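Dihydrodipicolinate synthase (Aquifex aeolicus, PDB 2EHH) probably catalyses the condensation of pyruvate with aspartate-beta-semialdehyde to 4-hydroxy-tetrahydrodipicolinate, a step of lysine biosynthesis, as a homotetrameric TIM-barrel lyase. Local coordinates at residues V7-P12 / I38-T43; V183-D188 / K200-V205. All blocks are in the same frame, centred on the assembly; numbering follows the deposited sequence.

Contact 1: residues V7-P12 / I38-T43; sequences VALITP and ILVCGT
Ile38 is the bump around which the apolar half of this contact is built: it sits between Val7 and Leu9 on the face of the sheet turned to the outer helices. On one flank its CG1 lies beside Val7 CG1, 3.8 Å away, the two side chains running next to each other in the same direction. On the other, the CG2 methyl fits against Leu9, 3.7 Å from both Leu9 CB and Leu9 CD2. Leu9 slants across the isoleucine, and with its CG anti to the backbone N (chi1 -154°) the CD2 branch can reach that methyl and, more loosely, Val40 CG1.

The opposite face, turned into the barrel, pairs Ala8 with Leu39. Ala8 offers just a methyl, and Leu39 CD2 comes to 4.1 Å from Ala8 CB, its branch lying against that single methyl. Between the faces the parallel strands are laced by Leu39 N to Val7 O (2.9 Å, 168° at the hydrogen) and a more bent bond from Leu9 N to Leu39 O. Past Leu9 the backbones part and two waters span the gap. One donates to Leu9 O and Thr11 OG1 and accepts from Cys41 N; the second donates to Leu9 O and Leu39 O and accepts from Gly42 N at 2.8 Å. Leu9 O is thus held by both waters. The turn they brace leads to Thr43, predicted to belong to the catalytic proton relay; its OG1 makes a weak hydrogen bond to Tyr106 OH of the second subunit.

These are the first two strands of the TIM barrel: helix 20-31 packs on Val7 and Leu9 through His30, helix 52-66 covers Val40, and strand 71-75 bonds to Ile38 as the next in the sheet.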
loop_
_atom_site.group_PDB
_atom_site.type_symbol
_atom_site.label_atom_id
_atom_site.label_comp_id
_atom_site.label_asym_id
_atom_site.label_seq_id
_atom_site.Cartn_x
_atom_site.Cartn_y
_atom_site.Cartn_z
ATOM N N VAL A 7 4.577 -26.926 13.305
ATOM C CA VAL A 7 3.688 -27.019 12.157
ATOM C C VAL A 7 2.293 -26.454 12.422
ATOM O O VAL A 7 1.665 -26.772 13.429
ATOM C CB VAL A 7 3.548 -28.492 11.680
ATOM C CG1 VAL A 7 2.963 -29.352 12.797
ATOM C CG2 VAL A 7 2.661 -28.562 10.441
ATOM N N ALA A 8 1.829 -25.586 11.526
ATOM C CA ALA A 8 0.483 -25.028 11.629
ATOM C C ALA A 8 -0.309 -26.140 10.946
ATOM O O ALA A 8 -0.410 -26.200 9.720
ATOM C CB ALA A 8 0.382 -23.714 10.843
ATOM N N LEU A 9 -0.834 -27.051 11.753
ATOM C CA LEU A 9 -1.548 -28.208 11.237
ATOM C C LEU A 9 -2.906 -27.937 10.601
ATOM O O LEU A 9 -3.717 -27.180 11.132
ATOM C CB LEU A 9 -1.716 -29.233 12.359
ATOM C CG LEU A 9 -1.856 -30.691 11.936
ATOM C CD1 LEU A 9 -0.524 -31.186 11.400
ATOM C CD2 LEU A 9 -2.283 -31.537 13.133
ATOM N N ILE A 10 -3.141 -28.563 9.455
ATOM C CA ILE A 10 -4.421 -28.440 8.770
ATOM C C ILE A 10 -5.418 -29.237 9.607
ATOM O O ILE A 10 -5.015 -30.055 10.434
ATOM C CB ILE A 10 -4.385 -29.096 7.372
ATOM C CG1 ILE A 10 -3.946 -30.558 7.507
ATOM C CG2 ILE A 10 -3.440 -28.332 6.458
ATOM C CD1 ILE A 10 -4.114 -31.379 6.241
ATOM N N THR A 11 -6.708 -28.995 9.402
ATOM C CA THR A 11 -7.741 -29.741 10.114
ATOM C C THR A 11 -8.474 -30.592 9.080
ATOM O O THR A 11 -9.238 -30.076 8.260
ATOM C CB THR A 11 -8.759 -28.813 10.806
ATOM O OG1 THR A 11 -8.087 -27.985 11.761
ATOM C CG2 THR A 11 -9.825 -29.641 11.528
ATOM N N PRO A 12 -8.226 -31.912 9.086
ATOM C CA PRO A 12 -8.860 -32.845 8.149
ATOM C C PRO A 12 -10.376 -32.872 8.318
ATOM O O PRO A 12 -10.883 -32.827 9.440
ATOM C CB PRO A 12 -8.230 -34.188 8.517
ATOM C CG PRO A 12 -6.902 -33.810 9.087
ATOM C CD PRO A 12 -7.237 -32.607 9.928
ATOM N N ILE A 38 3.090 -28.897 17.490
ATOM C CA ILE A 38 1.977 -28.817 16.566
ATOM C C ILE A 38 1.024 -27.732 17.027
ATOM O O ILE A 38 0.680 -27.648 18.208
ATOM C CB ILE A 38 1.199 -30.151 16.486
ATOM C CG1 ILE A 38 2.114 -31.260 15.966
ATOM C CG2 ILE A 38 -0.002 -30.001 15.560
ATOM C CD1 ILE A 38 1.440 -32.608 15.875
ATOM N N LEU A 39 0.631 -26.881 16.089
ATOM C CA LEU A 39 -0.322 -25.817 16.362
ATOM C C LEU A 39 -1.627 -26.290 15.749
ATOM O O LEU A 39 -1.706 -26.494 14.536
ATOM C CB LEU A 39 0.103 -24.511 15.684
ATOM C CG LEU A 39 -1.012 -23.478 15.481
ATOM C CD1 LEU A 39 -1.501 -22.972 16.826
ATOM C CD2 LEU A 39 -0.499 -22.326 14.626
ATOM N N VAL A 40 -2.643 -26.486 16.582
ATOM C CA VAL A 40 -3.938 -26.923 16.077
ATOM C C VAL A 40 -4.952 -25.786 16.163
ATOM O O VAL A 40 -4.876 -24.936 17.048
ATOM C CB VAL A 40 -4.470 -28.143 16.868
ATOM C CG1 VAL A 40 -3.559 -29.336 16.644
ATOM C CG2 VAL A 40 -4.549 -27.813 18.350
ATOM N N CYS A 41 -5.888 -25.769 15.221
ATOM C CA CYS A 41 -6.925 -24.747 15.181
ATOM C C CYS A 41 -6.405 -23.359 14.866
ATOM O O CYS A 41 -6.913 -22.369 15.389
ATOM C CB CYS A 41 -7.691 -24.723 16.499
ATOM S SG CYS A 41 -8.511 -26.273 16.812
ATOM N N GLY A 42 -5.386 -23.295 14.018
ATOM C CA GLY A 42 -4.849 -22.011 13.613
ATOM C C GLY A 42 -5.487 -21.658 12.279
ATOM O O GLY A 42 -6.427 -22.329 11.839
ATOM N N THR A 43 -4.982 -20.619 11.627
ATOM C CA THR A 43 -5.518 -20.204 10.333
ATOM C C THR A 43 -5.407 -21.348 9.333
ATOM O O THR A 43 -6.331 -21.613 8.558
ATOM C CB THR A 43 -4.741 -19.000 9.776
ATOM O OG1 THR A 43 -4.699 -17.968 10.765
ATOM C CG2 THR A 43 -5.409 -18.468 8.518
HETATM O O HOH W 1 -5.762 -27.742 13.123
HETATM O O HOH W 2 -3.552 -25.031 12.816
#

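Contact 2: residues V183-D188 / K200-V205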
loop_
_atom_site.group_PDB
_atom_site.type_symbol
_atom_site.label_atom_id
_atom_site.label_comp_id
_atom_site.label_asym_id
_atom_site.label_seq_id
_atom_site.Cartn_x
_atom_site.Cartn_y
_atom_site.Cartn_z
ATOM N N VAL A 183 10.789 -14.797 19.127
ATOM C CA VAL A 183 10.152 -14.446 17.866
ATOM C C VAL A 183 10.141 -15.675 16.964
ATOM O O VAL A 183 11.171 -16.319 16.755
ATOM C CB VAL A 183 10.901 -13.322 17.128
ATOM C CG1 VAL A 183 10.262 -13.091 15.757
ATOM C CG2 VAL A 183 10.868 -12.046 17.952
ATOM N N LEU A 184 8.970 -16.004 16.437
ATOM C CA LEU A 184 8.838 -17.147 15.549
ATOM C C LEU A 184 8.393 -16.658 14.178
ATOM O O LEU A 184 7.477 -15.841 14.072
ATOM C CB LEU A 184 7.809 -18.128 16.106
ATOM C CG LEU A 184 8.172 -18.787 17.442
ATOM C CD1 LEU A 184 6.972 -19.542 17.989
ATOM C CD2 LEU A 184 9.353 -19.723 17.234
ATOM N N SER A 185 9.048 -17.151 13.133
ATOM C CA SER A 185 8.694 -16.762 11.771
ATOM C C SER A 185 7.302 -17.263 11.427
ATOM O O SER A 185 6.960 -18.412 11.710
ATOM C CB SER A 185 9.685 -17.350 10.767
ATOM O OG SER A 185 9.240 -17.126 9.438
ATOM N N GLY A 186 6.503 -16.397 10.813
ATOM C CA GLY A 186 5.159 -16.782 10.425
ATOM C C GLY A 186 5.081 -16.980 8.922
ATOM O O GLY A 186 3.998 -17.010 8.342
ATOM N N ASP A 187 6.239 -17.117 8.287
ATOM C CA ASP A 187 6.303 -17.307 6.846
ATOM C C ASP A 187 7.538 -18.118 6.480
ATOM O O ASP A 187 8.667 -17.710 6.759
ATOM C CB ASP A 187 6.307 -15.945 6.155
ATOM C CG ASP A 187 4.940 -15.275 6.190
ATOM O OD1 ASP A 187 3.983 -15.835 5.604
ATOM O OD2 ASP A 187 4.822 -14.195 6.810
ATOM N N ASP A 188 7.313 -19.272 5.855
ATOM C CA ASP A 188 8.402 -20.177 5.484
ATOM C C ASP A 188 9.547 -19.549 4.706
ATOM O O ASP A 188 10.717 -19.810 4.994
ATOM C CB ASP A 188 7.846 -21.377 4.706
ATOM C CG ASP A 188 7.113 -22.360 5.607
ATOM O OD1 ASP A 188 7.773 -22.957 6.485
ATOM O OD2 ASP A 188 5.882 -22.528 5.448
ATOM N N LYS A 200 13.713 -17.582 16.843
ATOM C CA LYS A 200 14.045 -18.890 17.391
ATOM C C LYS A 200 13.416 -20.090 16.697
ATOM O O LYS A 200 13.594 -21.233 17.128
ATOM C CB LYS A 200 13.712 -18.900 18.884
ATOM C CG LYS A 200 14.522 -17.867 19.663
ATOM C CD LYS A 200 14.086 -17.776 21.110
ATOM C CE LYS A 200 14.907 -16.737 21.869
ATOM N NZ LYS A 200 14.421 -16.570 23.273
ATOM N N GLY A 201 12.691 -19.837 15.616
ATOM C CA GLY A 201 12.063 -20.927 14.898
ATOM C C GLY A 201 10.984 -20.431 13.958
ATOM O O GLY A 201 10.949 -19.251 13.607
ATOM N N VAL A 202 10.095 -21.336 13.560
ATOM C CA VAL A 202 9.015 -20.991 12.649
ATOM C C VAL A 202 7.741 -21.784 12.914
ATOM O O VAL A 202 7.791 -22.946 13.324
ATOM C CB VAL A 202 9.432 -21.256 11.174
ATOM C CG1 VAL A 202 9.817 -22.725 10.992
ATOM C CG2 VAL A 202 8.287 -20.903 10.229
ATOM N N ILE A 203 6.595 -21.135 12.721
ATOM C CA ILE A 203 5.316 -21.824 12.831
ATOM C C ILE A 203 5.021 -21.889 11.340
ATOM O O ILE A 203 4.554 -20.924 10.729
ATOM C CB ILE A 203 4.273 -21.007 13.613
ATOM C CG1 ILE A 203 4.664 -20.998 15.098
ATOM C CG2 ILE A 203 2.894 -21.635 13.451
ATOM C CD1 ILE A 203 3.690 -20.282 16.017
ATOM N N SER A 204 5.370 -23.042 10.776
ATOM C CA SER A 204 5.312 -23.345 9.351
ATOM C C SER A 204 4.088 -24.002 8.723
ATOM O O SER A 204 3.326 -24.715 9.377
ATOM C CB SER A 204 6.551 -24.198 9.022
ATOM O OG SER A 204 6.473 -24.818 7.751
ATOM N N VAL A 205 3.927 -23.740 7.426
ATOM C CA VAL A 205 2.867 -24.323 6.617
ATOM C C VAL A 205 3.522 -25.477 5.853
ATOM O O VAL A 205 2.974 -26.577 5.774
ATOM C CB VAL A 205 2.296 -23.295 5.597
ATOM C CG1 VAL A 205 1.465 -24.005 4.539
ATOM C CG2 VAL A 205 1.437 -22.267 6.323
#
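Strands 183-185 and 201-204 run parallel in the barrel sense but strongly twisted, their short axes 48° apart and 4.2 Å at closest. Val183 O accepts from Lys200 N, Ser185 N gives a 2.9 Å bond to Gly201 O, and Ser185 O receives Ile203 N.

Inside the barrel, Leu184 slants across Ile203, their CD1 methyls 3.9 Å apart, while Leu184 CD2 lies over the bare backbone of Gly201, 3.7 Å from Gly201 N. On the outer face Val202 CG2, anti to its own N, presses on Ser185 O at 3.2 Å. Ser185 OG accepts from Asp187 N, an ST turn that starts the chain toward Asp188. That carboxylate grips the far strand end with both syn lone pairs: OD1 takes Ser204 OG at 2.6 Å, OD2 takes Val205 N at 3.0 Å. Asp188 OD2 also accepts from Ala206 N, so the loop that follows Ser204, next to Ile203, a predicted pyruvate-binding residue, is fastened to the loop after strand 182-185.

Helix 191-196 makes the beta-alpha-beta crossover and touches Ser185 and Val202; strands 157-162 and 4-8 continue the sheet, one at each side.

From the N terminus, strand 4-8 leads through helix 20-31 to strand 37-40, where contact 1 closes the first loop, 26 residues apart at its nearest ends. The chain then builds the middle of the barrel before contact 2 closes a shorter loop around helix 191-196, so the two follow in series and neither nests in nor crosses the other. They meet where the barrel shuts: the last strand, 201-204, lies beside the first, with a probable hydrogen bond from Ala8 N to Ser204 O (2.8 Å), and Leu39 CD2 packs on Ile203 CG2 inside. Together they join strands 182-185, 201-204, 4-8 and 37-40.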